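Local coordinates for family 88 glycosyl hydrolase (Bacteroides thetaiotaomicron, PDB 5NOA), which probably acts as a glycoside hydrolase, removing unsaturated uronic acid residues from the ends of plant polysaccharide fragments, at residues I37-G42 and L71-Y77; M166-T170 and Y181-L185; K334-P340 and V351-S357. One frame throughout, in Å; residues are numbered along the deposited sequence.

Overall arrangement
The protein belongs to the six-hairpin clan; contacts 1 and 2 lie on its helices and contact 3 in a long loop. Contact 2 is the buried one: two consecutive antiparallel helices pack through methionine, leucine and other largely apolar groups. Contacts 1 and 3 are partly buried and more polar. Contact 1 sets helix 29-47 against an inter-helix turn through a histidine-tyrosine hydrogen bond and a water, whereas contact 3 joins two stretches of that loop mainly by hydrogen bonds to backbone atoms. Both pack on helix 358-377 and touch, V40 CG2 lying 3.7 Å from I335 CD1. Contact 2 stands apart, its centre about 29 Å from contact 1's and about 32 Å from contact 3's.

Contact 1: I37-G42 and L71-Y77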
ATOM      1  N   ILE A  37      11.967   5.761 -12.588  1.00  8.33           N
ATOM      2  CA  ILE A  37      10.825   4.858 -12.681  1.00  7.81           C
ATOM      3  C   ILE A  37      11.029   3.794 -13.765  1.00  8.04           C
ATOM      4  O   ILE A  37      10.830   2.614 -13.516  1.00  8.32           O
ATOM      5  CB  ILE A  37       9.522   5.649 -12.938  1.00  8.46           C
ATOM      6  CG1 ILE A  37       9.132   6.410 -11.671  1.00  8.68           C
ATOM      7  CG2 ILE A  37       8.362   4.765 -13.371  1.00  8.78           C
ATOM      8  CD1 ILE A  37       8.141   7.540 -11.883  1.00  9.54           C
ATOM      9  N   HIS A  38      11.475   4.214 -14.952  1.00  8.77           N
ATOM     10  CA  HIS A  38      11.699   3.252 -16.010  1.00  9.15           C
ATOM     11  C   HIS A  38      12.860   2.296 -15.696  1.00  9.32           C
ATOM     12  O   HIS A  38      12.805   1.104 -16.001  1.00 11.03           O
ATOM     13  CB  HIS A  38      11.908   3.964 -17.340  1.00  9.67           C
ATOM     14  CG  HIS A  38      10.676   4.634 -17.821  1.00 10.16           C
ATOM     15  ND1 HIS A  38       9.461   3.977 -17.867  1.00 12.62           N
ATOM     16  CD2 HIS A  38      10.460   5.876 -18.305  1.00 12.93           C
ATOM     17  CE1 HIS A  38       8.545   4.814 -18.340  1.00 13.33           C
ATOM     18  NE2 HIS A  38       9.130   5.963 -18.632  1.00 13.98           N
ATOM     19  N   LYS A  39      13.907   2.803 -15.049  1.00  9.23           N
ATOM     20  CA  LYS A  39      15.038   1.952 -14.677  1.00  9.79           C
ATOM     21  C   LYS A  39      14.594   0.867 -13.673  1.00  9.04           C
ATOM     22  O   LYS A  39      14.926  -0.293 -13.804  1.00  9.99           O
ATOM     23  CB  LYS A  39      16.155   2.807 -14.098  1.00 12.19           C
ATOM     24  CG  LYS A  39      17.448   2.073 -13.810  1.00 16.34           C
ATOM     25  CD  LYS A  39      18.512   3.023 -13.258  1.00 24.32           C
ATOM     26  CE  LYS A  39      18.074   3.771 -11.981  1.00 29.50           C
ATOM     27  NZ  LYS A  39      19.130   3.998 -10.940  1.00 32.63           N
ATOM     28  N   VAL A  40      13.830   1.276 -12.681  1.00  8.35           N
ATOM     29  CA  VAL A  40      13.352   0.400 -11.630  1.00  7.96           C
ATOM     30  C   VAL A  40      12.358  -0.626 -12.169  1.00  7.89           C
ATOM     31  O   VAL A  40      12.446  -1.820 -11.875  1.00  7.78           O
ATOM     32  CB  VAL A  40      12.735   1.248 -10.493  1.00  8.16           C
ATOM     33  CG1 VAL A  40      11.955   0.422  -9.504  1.00  8.68           C
ATOM     34  CG2 VAL A  40      13.851   2.013  -9.785  1.00  8.96           C
ATOM     35  N   ASN A  41      11.354  -0.142 -12.881  1.00  7.33           N
ATOM     36  CA  ASN A  41      10.319  -1.031 -13.361  1.00  8.41           C
ATOM     37  C   ASN A  41      10.855  -1.956 -14.434  1.00  9.37           C
ATOM     38  O   ASN A  41      10.515  -3.139 -14.495  1.00  9.81           O
ATOM     39  CB  ASN A  41       9.094  -0.255 -13.797  1.00  8.30           C
ATOM     40  CG  ASN A  41       7.802  -1.014 -13.612  1.00  8.20           C
ATOM     41  OD1 ASN A  41       7.766  -1.931 -12.802  1.00  9.35           O
ATOM     42  ND2 ASN A  41       6.747  -0.643 -14.312  1.00  9.55           N
ATOM     43  N   GLY A  42      11.737  -1.431 -15.279  1.00  9.97           N
ATOM     44  CA  GLY A  42      12.413  -2.258 -16.269  1.00 11.26           C
ATOM     45  C   GLY A  42      13.256  -3.349 -15.643  1.00 10.50           C
ATOM     46  O   GLY A  42      13.243  -4.509 -16.116  1.00 12.08           O
ATOM     47  N   LEU A  71       1.054   6.977 -15.114  1.00 10.03           N
ATOM     48  CA  LEU A  71       1.934   8.143 -15.228  1.00 10.75           C
ATOM     49  C   LEU A  71       2.577   8.263 -16.596  1.00 11.28           C
ATOM     50  O   LEU A  71       2.622   9.362 -17.144  1.00 14.22           O
ATOM     51  CB  LEU A  71       3.031   8.086 -14.165  1.00 10.89           C
ATOM     52  CG  LEU A  71       3.917   9.313 -14.078  1.00 11.82           C
ATOM     53  CD1 LEU A  71       3.216  10.388 -13.271  1.00 15.48           C
ATOM     54  CD2 LEU A  71       5.251   8.973 -13.413  1.00 12.93           C
ATOM     55  N   THR A  72       3.090   7.154 -17.113  1.00 10.82           N
ATOM     56  CA  THR A  72       3.991   7.181 -18.267  1.00 12.36           C
ATOM     57  C   THR A  72       3.393   6.657 -19.555  1.00 12.62           C
ATOM     58  O   THR A  72       3.962   6.882 -20.623  1.00 15.15           O
ATOM     59  CB  THR A  72       5.269   6.352 -18.020  1.00 13.15           C
ATOM     60  OG1 THR A  72       4.964   4.950 -17.977  1.00 12.59           O
ATOM     61  CG2 THR A  72       5.965   6.762 -16.761  1.00 14.03           C
ATOM     62  N   ASN A  73       2.302   5.909 -19.484  1.00 12.05           N
ATOM     63  CA  ASN A  73       1.695   5.292 -20.675  1.00 13.42           C
ATOM     64  C   ASN A  73       2.582   4.315 -21.427  1.00 13.90           C
ATOM     65  O   ASN A  73       2.304   3.988 -22.567  1.00 17.53           O
ATOM     66  CB  ASN A  73       1.094   6.370 -21.592  1.00 17.55           C
ATOM     67  CG  ASN A  73      -0.062   7.080 -20.923  1.00 22.68           C
ATOM     68  OD1 ASN A  73       0.028   8.251 -20.562  1.00 36.98           O
ATOM     69  ND2 ASN A  73      -1.150   6.355 -20.728  1.00 34.23           N
ATOM     70  N   LYS A  74       3.589   3.749 -20.766  1.00 13.64           N
ATOM     71  CA  LYS A  74       4.484   2.833 -21.467  1.00 13.76           C
ATOM     72  C   LYS A  74       3.742   1.497 -21.727  1.00 13.16           C
ATOM     73  O   LYS A  74       3.331   0.809 -20.791  1.00 13.09           O
ATOM     74  CB  LYS A  74       5.758   2.591 -20.663  1.00 16.28           C
ATOM     75  CG  LYS A  74       6.761   1.731 -21.393  1.00 18.23           C
ATOM     76  CD  LYS A  74       8.150   1.800 -20.793  1.00 21.92           C
ATOM     77  CE  LYS A  74       9.138   1.146 -21.724  1.00 27.03           C
ATOM     78  NZ  LYS A  74      10.504   1.397 -21.229  1.00 31.96           N
ATOM     79  N   PRO A  75       3.574   1.106 -23.005  1.00 13.97           N
ATOM     80  CA  PRO A  75       2.696  -0.029 -23.298  1.00 14.86           C
ATOM     81  C   PRO A  75       3.118  -1.328 -22.649  1.00 12.74           C
ATOM     82  O   PRO A  75       2.266  -2.118 -22.275  1.00 14.68           O
ATOM     83  CB  PRO A  75       2.748  -0.154 -24.839  1.00 17.08           C
ATOM     84  CG  PRO A  75       3.216   1.122 -25.320  1.00 20.19           C
ATOM     85  CD  PRO A  75       3.974   1.811 -24.240  1.00 16.17           C
ATOM     86  N   GLU A  76       4.414  -1.555 -22.535  1.00 13.10           N
ATOM     87  CA  GLU A  76       4.931  -2.746 -21.915  1.00 13.69           C
ATOM     88  C   GLU A  76       4.422  -2.913 -20.484  1.00 11.29           C
ATOM     89  O   GLU A  76       4.260  -4.058 -20.017  1.00 10.99           O
ATOM     90  CB  GLU A  76       6.463  -2.726 -21.921  1.00 17.37           C
ATOM     91  CG  GLU A  76       7.069  -2.883 -23.303  1.00 22.38           C
ATOM     92  CD  GLU A  76       7.312  -1.592 -24.080  1.00 26.22           C
ATOM     93  OE1 GLU A  76       6.707  -0.514 -23.804  1.00 23.23           O
ATOM     94  OE2 GLU A  76       8.130  -1.695 -25.037  1.00 38.00           O
ATOM     95  N   TYR A  77       4.195  -1.828 -19.758  1.00 10.42           N
ATOM     96  CA  TYR A  77       3.712  -1.954 -18.396  1.00  9.97           C
ATOM     97  C   TYR A  77       2.310  -2.485 -18.338  1.00  9.31           C
ATOM     98  O   TYR A  77       1.996  -3.364 -17.556  1.00  9.78           O
ATOM     99  CB  TYR A  77       3.851  -0.625 -17.630  1.00  9.55           C
ATOM    100  CG  TYR A  77       5.282  -0.100 -17.517  1.00  9.79           C
ATOM    101  CD1 TYR A  77       6.382  -0.890 -17.755  1.00  9.49           C
ATOM    102  CD2 TYR A  77       5.509   1.198 -17.120  1.00  9.65           C
ATOM    103  CE1 TYR A  77       7.672  -0.399 -17.648  1.00 10.81           C
ATOM    104  CE2 TYR A  77       6.790   1.719 -16.999  1.00 10.58           C
ATOM    105  CZ  TYR A  77       7.878   0.921 -17.269  1.00 10.59           C
ATOM    106  OH  TYR A  77       9.147   1.434 -17.181  1.00 12.36           O
TER
HETATM  107  O   HOH W   1      11.144   0.248 -18.428  1.00 21.63           O
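H38 and Y77 meet where helix 29-47 of this all-helical barrel passes the tight turn between helices 56-72 and 75-87. H38 ND1 and Y77 OH are 2.7 Å apart in a nearly straight hydrogen bond (175°), and either may be the donor. Since H38 CG is anti to the carbonyl carbon and beside the backbone N (chi1 -68°), the imidazole swings toward the turn; the phenol oxygen reaches it at the edge, near the ring plane. Farther round the imidazole, CE1 rests 3.6 Å from the T72 methyl CG2. A water gathers the polar ends: it donates to H38 O, accepts from K74 NZ and lies 2.6 Å from Y77 OH, so the hydroxyl is gripped by both the histidine and the solvent molecule.

The tyrosine ring is clasped between two side chains. N41 ND2 sits over the centre of one face, 3.2 Å above the plane, while the aliphatic CD of K74 lies over the opposite face, offset toward the rim. A long lysine suits this place because its methylenes cover the ring and its ammonium still gets to the water. N41 is fixed, its OD1 bonded to Y61 and its ND2 to N65, which holds the amide 60° from the ring plane. One turn back from N41, I37 CD1 meets L71 CD2 at 3.6 Å, the two chains crossing at about a right angle, and I37 also packs on helix 358-377. N73, just past helix 56-72, leaves helical geometry with positive phi, and K74 stands at the N-cap position of helix 75-87: a short two-residue link between consecutive helices, as in (alpha/alpha) barrels.

Contact 2: M166-T170 and Y181-L185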
ATOM      1  N   MET A 166      -9.236  -1.736   1.102  1.00  7.00           N
ATOM      2  CA  MET A 166     -10.010  -0.493   1.022  1.00  7.06           C
ATOM      3  C   MET A 166     -10.147   0.004  -0.396  1.00  7.45           C
ATOM      4  O   MET A 166     -11.241   0.380  -0.784  1.00  8.12           O
ATOM      5  CB  MET A 166      -9.453   0.602   1.909  1.00  8.35           C
ATOM      6  CG  MET A 166      -9.544   0.324   3.393  1.00  9.63           C
ATOM      7  SD  MET A 166      -9.205   1.739   4.444  1.00  9.79           S
ATOM      8  CE  MET A 166      -7.602   2.241   3.856  1.00 11.24           C
ATOM      9  N   PRO A 167      -9.065   0.022  -1.199  1.00  7.13           N
ATOM     10  CA  PRO A 167      -9.211   0.518  -2.580  1.00  8.07           C
ATOM     11  C   PRO A 167     -10.014  -0.393  -3.486  1.00  8.40           C
ATOM     12  O   PRO A 167     -10.542   0.070  -4.507  1.00  9.38           O
ATOM     13  CB  PRO A 167      -7.763   0.688  -3.066  1.00  8.57           C
ATOM     14  CG  PRO A 167      -6.949   0.692  -1.784  1.00  7.84           C
ATOM     15  CD  PRO A 167      -7.661  -0.273  -0.897  1.00  7.23           C
ATOM     16  N   VAL A 168     -10.180  -1.663  -3.126  1.00  7.42           N
ATOM     17  CA  VAL A 168     -11.111  -2.531  -3.839  1.00  8.46           C
ATOM     18  C   VAL A 168     -12.521  -1.988  -3.716  1.00  8.06           C
ATOM     19  O   VAL A 168     -13.289  -1.968  -4.673  1.00  8.45           O
ATOM     20  CB  VAL A 168     -11.056  -3.980  -3.309  1.00  9.20           C
ATOM     21  CG1 VAL A 168     -12.143  -4.855  -3.963  1.00 10.42           C
ATOM     22  CG2 VAL A 168      -9.702  -4.610  -3.584  1.00  8.80           C
ATOM     23  N   MET A 169     -12.853  -1.532  -2.516  1.00  8.04           N
ATOM     24  CA  MET A 169     -14.210  -1.037  -2.249  1.00  8.85           C
ATOM     25  C   MET A 169     -14.519   0.197  -3.066  1.00  8.63           C
ATOM     26  O   MET A 169     -15.585   0.318  -3.676  1.00  9.12           O
ATOM     27  CB  MET A 169     -14.408  -0.768  -0.763  1.00  9.89           C
ATOM     28  CG  MET A 169     -14.026  -1.921   0.168  1.00 11.40           C
ATOM     29  SD  MET A 169     -14.878  -3.474  -0.128  1.00 11.96           S
ATOM     30  CE  MET A 169     -16.343  -3.221   0.869  1.00 13.37           C
ATOM     31  N   THR A 170     -13.566   1.131  -3.105  1.00  8.09           N
ATOM     32  CA  THR A 170     -13.782   2.362  -3.857  1.00  8.60           C
ATOM     33  C   THR A 170     -13.756   2.095  -5.366  1.00  8.36           C
ATOM     34  O   THR A 170     -14.550   2.690  -6.113  1.00 10.02           O
ATOM     35  CB  THR A 170     -12.779   3.443  -3.449  1.00 10.00           C
ATOM     36  OG1 THR A 170     -11.460   2.918  -3.452  1.00 11.48           O
ATOM     37  CG2 THR A 170     -13.049   3.985  -2.066  1.00 13.06           C
ATOM     38  N   TYR A 181     -20.859  -0.987  -1.229  1.00  8.60           N
ATOM     39  CA  TYR A 181     -19.381  -0.956  -1.149  1.00  8.77           C
ATOM     40  C   TYR A 181     -18.872   0.128  -0.212  1.00  8.20           C
ATOM     41  O   TYR A 181     -17.909  -0.089   0.513  1.00  8.90           O
ATOM     42  CB  TYR A 181     -18.763  -0.781  -2.538  1.00  9.10           C
ATOM     43  CG  TYR A 181     -18.756  -2.025  -3.389  1.00  8.97           C
ATOM     44  CD1 TYR A 181     -17.842  -3.029  -3.143  1.00  9.07           C
ATOM     45  CD2 TYR A 181     -19.655  -2.207  -4.445  1.00  9.46           C
ATOM     46  CE1 TYR A 181     -17.826  -4.183  -3.911  1.00  9.74           C
ATOM     47  CE2 TYR A 181     -19.638  -3.356  -5.199  1.00  9.89           C
ATOM     48  CZ  TYR A 181     -18.714  -4.335  -4.928  1.00  9.50           C
ATOM     49  OH  TYR A 181     -18.649  -5.479  -5.675  1.00 11.38           O
ATOM     50  N   LEU A 182     -19.512   1.291  -0.247  1.00  8.50           N
ATOM     51  CA  LEU A 182     -19.056   2.396   0.584  1.00  9.22           C
ATOM     52  C   LEU A 182     -19.519   2.304   2.025  1.00  9.00           C
ATOM     53  O   LEU A 182     -18.829   2.750   2.940  1.00 10.69           O
ATOM     54  CB  LEU A 182     -19.403   3.743  -0.073  1.00 10.16           C
ATOM     55  CG  LEU A 182     -18.873   3.919  -1.498  1.00 11.48           C
ATOM     56  CD1 LEU A 182     -19.249   5.306  -2.024  1.00 12.89           C
ATOM     57  CD2 LEU A 182     -17.384   3.678  -1.589  1.00 12.55           C
ATOM     58  N   GLU A 183     -20.668   1.680   2.233  1.00  9.34           N
ATOM     59  CA  GLU A 183     -21.115   1.397   3.580  1.00  9.73           C
ATOM     60  C   GLU A 183     -20.210   0.382   4.280  1.00  8.59           C
ATOM     61  O   GLU A 183     -19.810   0.547   5.449  1.00  9.06           O
ATOM     62  CB  GLU A 183     -22.545   0.897   3.574  1.00 12.52           C
ATOM     63  CG  GLU A 183     -23.090   0.462   4.915  1.00 18.72           C
ATOM     64  CD  GLU A 183     -23.009   1.512   6.000  1.00 23.12           C
ATOM     65  OE1 GLU A 183     -23.272   2.735   5.719  1.00 22.92           O
ATOM     66  OE2 GLU A 183     -22.689   1.073   7.156  1.00 29.91           O
ATOM     67  N   LYS A 184     -19.876  -0.670   3.563  1.00  8.50           N
ATOM     68  CA  LYS A 184     -19.006  -1.711   4.108  1.00  9.09           C
ATOM     69  C   LYS A 184     -17.556  -1.280   4.234  1.00  8.35           C
ATOM     70  O   LYS A 184     -16.882  -1.732   5.163  1.00  9.30           O
ATOM     71  CB  LYS A 184     -19.206  -3.000   3.308  1.00  9.96           C
ATOM     72  CG  LYS A 184     -20.582  -3.629   3.552  1.00 10.28           C
ATOM     73  CD  LYS A 184     -20.633  -4.369   4.877  1.00 11.12           C
ATOM     74  CE  LYS A 184     -22.006  -4.947   5.168  1.00 12.41           C
ATOM     75  NZ  LYS A 184     -21.993  -5.732   6.425  1.00 13.69           N
ATOM     76  N   LEU A 185     -17.077  -0.416   3.337  1.00  8.17           N
ATOM     77  CA  LEU A 185     -15.754   0.194   3.559  1.00  8.65           C
ATOM     78  C   LEU A 185     -15.720   0.797   4.957  1.00  8.36           C
ATOM     79  O   LEU A 185     -14.781   0.588   5.736  1.00  8.26           O
ATOM     80  CB  LEU A 185     -15.532   1.275   2.493  1.00  9.04           C
ATOM     81  CG  LEU A 185     -14.338   2.215   2.713  1.00  9.11           C
ATOM     82  CD1 LEU A 185     -13.047   1.469   2.746  1.00  9.64           C
ATOM     83  CD2 LEU A 185     -14.364   3.272   1.643  1.00  9.78           C
TER
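M169 and L185 form the centre of this interface, their CB atoms 4.0 Å apart. The methionine is bent at chi2 (-58°) and again at chi3, which brings its CE methyl onto the backbone of the facing helix. There CE rests 3.5 Å from Y181 O and 3.8 Å from K184 CB, so a flexible, unbranched thioether fills a groove between backbone and side chain that a stiffer residue would fit less readily. L185 spreads its two methyls to different partners: CD1 meets M166 CG at 3.7 Å, the chains crossing at about a right angle, and CD2 lies 4.0 Å from T170 CG2. Small, beta-branched T170 offers a methyl here without forcing the helices apart. The backbone of M169 takes part too: Y181 CB lies 3.6 Å from M169 O.

The second shell steadies these groups. Y181 OH is hydrogen-bonded to E145 on helix 135-149, and M148 of that helix packs on M169, Y181 and K184, so a third helix covers this edge. M166 is backed by L236 and V239 of helix 226-242. The polar end of K184 turns away to a salt bridge with E187, leaving its CB for the interface. P167, unable to donate a backbone hydrogen, kinks its helix.

The short axes run 9.1 Å apart at 157°, nearly antiparallel. Only a few residues separate helix 160-176 from helix 180-196, and the two consecutive antiparallel helices packed by apolar side chains form an arrangement consistent with the helical hairpins of the six-hairpin clan.

Contact 3: K334-P340 and V351-S357; sequences KIGYVQP and VDANSTS
S355 and V338 bind each other twice. S355 OG donates to V338 O at 2.6 Å, in the carbonyl plane, and V338 N gives its hydrogen to S355 O at 2.9 Å (163°). A serine suits this place: with OG anti to the backbone N (chi1 179°), its short hydroxyl lands directly on the facing carbonyl. Next along, T356 OG1 donates to I335 O at 2.7 Å, on a lone pair in the carbonyl plane, and accepts from a water that in turn accepts from I335 N, so the hydroxyl meets I335 O directly and I335 N through the water. Y337 N reaches A353 O at 3.2 Å, approaching from above the carbonyl plane. K334, fully extended, adds a weak bond from NZ to N354 O.

D352 shapes the facing segment 351-357: its OD1 accepts from N354 N in an Asx turn, within a type I beta turn from D352 to S355. G336 passes close by, its CA 3.2 Å from A353 O, where a side chain would run into that oxygen.

The turn also presents A353 to the Y337 ring, whose face receives A353 CA in a CH-pi contact 3.5 Å from the centroid and 8° off the normal; A353 CB touches CZ at 3.4 Å. With a serine at Y337, A353 would probably lose the aromatic face it rests on, leaving a gap over its CA and CB. V338 CG1 packs on S357, whose OG caps helix 358-377 through G360 N, while Q339 turns away to W225 and E343. With most bonds ending on backbone atoms, the contact fixes the course of two segments that have no regular secondary structure.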
ATOM      1  N   LYS A 334      17.681  -1.821  -9.006  1.00  9.13           N
ATOM      2  CA  LYS A 334      17.270  -2.612  -7.849  1.00  8.98           C
ATOM      3  C   LYS A 334      16.921  -1.687  -6.685  1.00  9.02           C
ATOM      4  O   LYS A 334      17.579  -0.681  -6.448  1.00  9.17           O
ATOM      5  CB  LYS A 334      18.394  -3.579  -7.481  1.00 11.09           C
ATOM      6  CG  LYS A 334      18.020  -4.529  -6.381  1.00 14.49           C
ATOM      7  CD  LYS A 334      19.113  -5.583  -6.170  1.00 18.84           C
ATOM      8  CE  LYS A 334      18.732  -6.542  -5.075  1.00 22.05           C
ATOM      9  NZ  LYS A 334      19.770  -7.601  -4.933  1.00 27.83           N
ATOM     10  N   ILE A 335      15.852  -2.018  -5.974  1.00  8.27           N
ATOM     11  CA  ILE A 335      15.436  -1.306  -4.761  1.00  8.73           C
ATOM     12  C   ILE A 335      15.834  -2.129  -3.562  1.00  8.73           C
ATOM     13  O   ILE A 335      15.297  -3.191  -3.322  1.00 10.96           O
ATOM     14  CB  ILE A 335      13.918  -1.092  -4.755  1.00  9.29           C
ATOM     15  CG1 ILE A 335      13.463  -0.307  -6.001  1.00  9.97           C
ATOM     16  CG2 ILE A 335      13.464  -0.415  -3.463  1.00  9.74           C
ATOM     17  CD1 ILE A 335      14.231   0.979  -6.222  1.00 10.17           C
ATOM     18  N   GLY A 336      16.787  -1.615  -2.781  1.00  8.22           N
ATOM     19  CA  GLY A 336      17.297  -2.316  -1.620  1.00  8.14           C
ATOM     20  C   GLY A 336      16.739  -1.880  -0.293  1.00  7.13           C
ATOM     21  O   GLY A 336      15.864  -1.024  -0.238  1.00  8.22           O
ATOM     22  N   TYR A 337      17.265  -2.471   0.783  1.00  7.17           N
ATOM     23  CA  TYR A 337      16.861  -2.232   2.164  1.00  7.36           C
ATOM     24  C   TYR A 337      15.378  -2.518   2.404  1.00  6.84           C
ATOM     25  O   TYR A 337      14.772  -1.940   3.313  1.00  7.71           O
ATOM     26  CB  TYR A 337      17.272  -0.849   2.672  1.00  8.33           C
ATOM     27  CG  TYR A 337      18.739  -0.641   2.839  1.00 10.36           C
ATOM     28  CD1 TYR A 337      19.404  -1.130   3.951  1.00 12.05           C
ATOM     29  CD2 TYR A 337      19.441   0.091   1.925  1.00 13.51           C
ATOM     30  CE1 TYR A 337      20.735  -0.903   4.153  1.00 17.00           C
ATOM     31  CE2 TYR A 337      20.803   0.316   2.096  1.00 15.51           C
ATOM     32  CZ  TYR A 337      21.469  -0.168   3.218  1.00 15.42           C
ATOM     33  OH  TYR A 337      22.781   0.084   3.390  1.00 24.65           O
ATOM     34  N   VAL A 338      14.814  -3.460   1.659  1.00  6.98           N
ATOM     35  CA  VAL A 338      13.444  -3.851   1.893  1.00  7.53           C
ATOM     36  C   VAL A 338      13.397  -4.927   2.986  1.00  7.72           C
ATOM     37  O   VAL A 338      14.032  -5.969   2.869  1.00  8.70           O
ATOM     38  CB  VAL A 338      12.762  -4.347   0.623  1.00  8.11           C
ATOM     39  CG1 VAL A 338      11.327  -4.803   0.903  1.00  9.75           C
ATOM     40  CG2 VAL A 338      12.791  -3.276  -0.446  1.00  7.79           C
ATOM     41  N   GLN A 339      12.657  -4.690   4.060  1.00  7.40           N
ATOM     42  CA  GLN A 339      12.517  -5.709   5.116  1.00  8.35           C
ATOM     43  C   GLN A 339      11.848  -6.957   4.505  1.00  7.76           C
ATOM     44  O   GLN A 339      10.749  -6.867   3.999  1.00  9.34           O
ATOM     45  CB  GLN A 339      11.663  -5.188   6.238  1.00  8.63           C
ATOM     46  CG  GLN A 339      11.447  -6.159   7.395  1.00  8.88           C
ATOM     47  CD  GLN A 339      10.575  -5.552   8.489  1.00 10.03           C
ATOM     48  OE1 GLN A 339       9.841  -4.613   8.267  1.00 11.16           O
ATOM     49  NE2 GLN A 339      10.691  -6.080   9.678  1.00 12.82           N
ATOM     50  N   PRO A 340      12.522  -8.128   4.559  1.00  9.09           N
ATOM     51  CA  PRO A 340      11.989  -9.313   3.906  1.00  9.73           C
ATOM     52  C   PRO A 340      10.853  -9.978   4.674  1.00  9.64           C
ATOM     53  O   PRO A 340      10.823  -9.909   5.900  1.00  9.93           O
ATOM     54  CB  PRO A 340      13.203 -10.243   3.871  1.00 12.86           C
ATOM     55  CG  PRO A 340      14.086  -9.794   4.935  1.00 16.31           C
ATOM     56  CD  PRO A 340      13.886  -8.337   5.095  1.00 11.14           C
ATOM     57  N   VAL A 351      18.883  -4.244   8.141  1.00  8.70           N
ATOM     58  CA  VAL A 351      18.325  -4.911   6.945  1.00  8.95           C
ATOM     59  C   VAL A 351      19.410  -5.036   5.900  1.00  9.69           C
ATOM     60  O   VAL A 351      20.243  -4.150   5.741  1.00 10.60           O
ATOM     61  CB  VAL A 351      17.122  -4.102   6.419  1.00  9.52           C
ATOM     62  CG1 VAL A 351      16.578  -4.717   5.146  1.00  9.51           C
ATOM     63  CG2 VAL A 351      16.049  -4.016   7.464  1.00 11.82           C
ATOM     64  N   ASP A 352      19.376  -6.114   5.144  1.00  9.95           N
ATOM     65  CA  ASP A 352      20.279  -6.311   4.016  1.00 11.24           C
ATOM     66  C   ASP A 352      20.085  -5.206   2.980  1.00  9.97           C
ATOM     67  O   ASP A 352      18.970  -4.986   2.453  1.00 10.36           O
ATOM     68  CB  ASP A 352      19.956  -7.679   3.420  1.00 13.53           C
ATOM     69  CG  ASP A 352      20.711  -7.999   2.126  1.00 15.44           C
ATOM     70  OD1 ASP A 352      21.713  -7.331   1.770  1.00 16.52           O
ATOM     71  OD2 ASP A 352      20.292  -8.994   1.468  1.00 19.61           O
ATOM     72  N   ALA A 353      21.169  -4.504   2.675  1.00 11.28           N
ATOM     73  CA  ALA A 353      21.143  -3.485   1.637  1.00 11.42           C
ATOM     74  C   ALA A 353      20.663  -3.987   0.286  1.00 11.49           C
ATOM     75  O   ALA A 353      20.110  -3.236  -0.488  1.00 13.27           O
ATOM     76  CB  ALA A 353      22.524  -2.856   1.486  1.00 15.04           C
ATOM     77  N   ASN A 354      20.928  -5.249   0.014  1.00 10.91           N
ATOM     78  CA  ASN A 354      20.574  -5.886  -1.249  1.00 10.94           C
ATOM     79  C   ASN A 354      19.264  -6.638  -1.229  1.00 10.78           C
ATOM     80  O   ASN A 354      18.939  -7.361  -2.157  1.00 14.20           O
ATOM     81  CB  ASN A 354      21.741  -6.752  -1.713  1.00 13.25           C
ATOM     82  CG  ASN A 354      22.955  -5.919  -2.041  1.00 17.04           C
ATOM     83  OD1 ASN A 354      22.829  -4.846  -2.641  1.00 24.96           O
ATOM     84  ND2 ASN A 354      24.112  -6.363  -1.606  1.00 23.47           N
ATOM     85  N   SER A 355      18.475  -6.417  -0.184  1.00 10.98           N
ATOM     86  CA  SER A 355      17.188  -7.030  -0.069  1.00 10.77           C
ATOM     87  C   SER A 355      16.161  -6.254  -0.835  1.00  8.47           C
ATOM     88  O   SER A 355      15.895  -5.072  -0.525  1.00  9.34           O
ATOM     89  CB  SER A 355      16.745  -7.084   1.389  1.00 11.72           C
ATOM     90  OG  SER A 355      15.471  -7.661   1.474  1.00 12.28           O
ATOM     91  N   THR A 356      15.542  -6.920  -1.822  1.00  9.88           N
ATOM     92  CA  THR A 356      14.453  -6.339  -2.585  1.00 10.18           C
ATOM     93  C   THR A 356      13.250  -7.238  -2.540  1.00  9.11           C
ATOM     94  O   THR A 356      13.353  -8.408  -2.112  1.00 12.63           O
ATOM     95  CB  THR A 356      14.816  -6.039  -4.053  1.00 12.49           C
ATOM     96  OG1 THR A 356      13.888  -5.071  -4.602  1.00 12.20           O
ATOM     97  CG2 THR A 356      14.835  -7.284  -4.941  1.00 13.69           C
ATOM     98  N   SER A 357      12.126  -6.728  -2.996  1.00  9.24           N
ATOM     99  CA  SER A 357      10.947  -7.578  -3.119  1.00  8.34           C
ATOM    100  C   SER A 357       9.974  -6.906  -4.073  1.00  7.69           C
ATOM    101  O   SER A 357       9.986  -5.713  -4.294  1.00  9.00           O
ATOM    102  CB  SER A 357      10.231  -7.778  -1.800  1.00 10.02           C
ATOM    103  OG  SER A 357       9.648  -6.548  -1.421  1.00 11.28           O
TER
HETATM  104  O   HOH W   2      14.380  -4.307  -7.169  1.00 12.92           O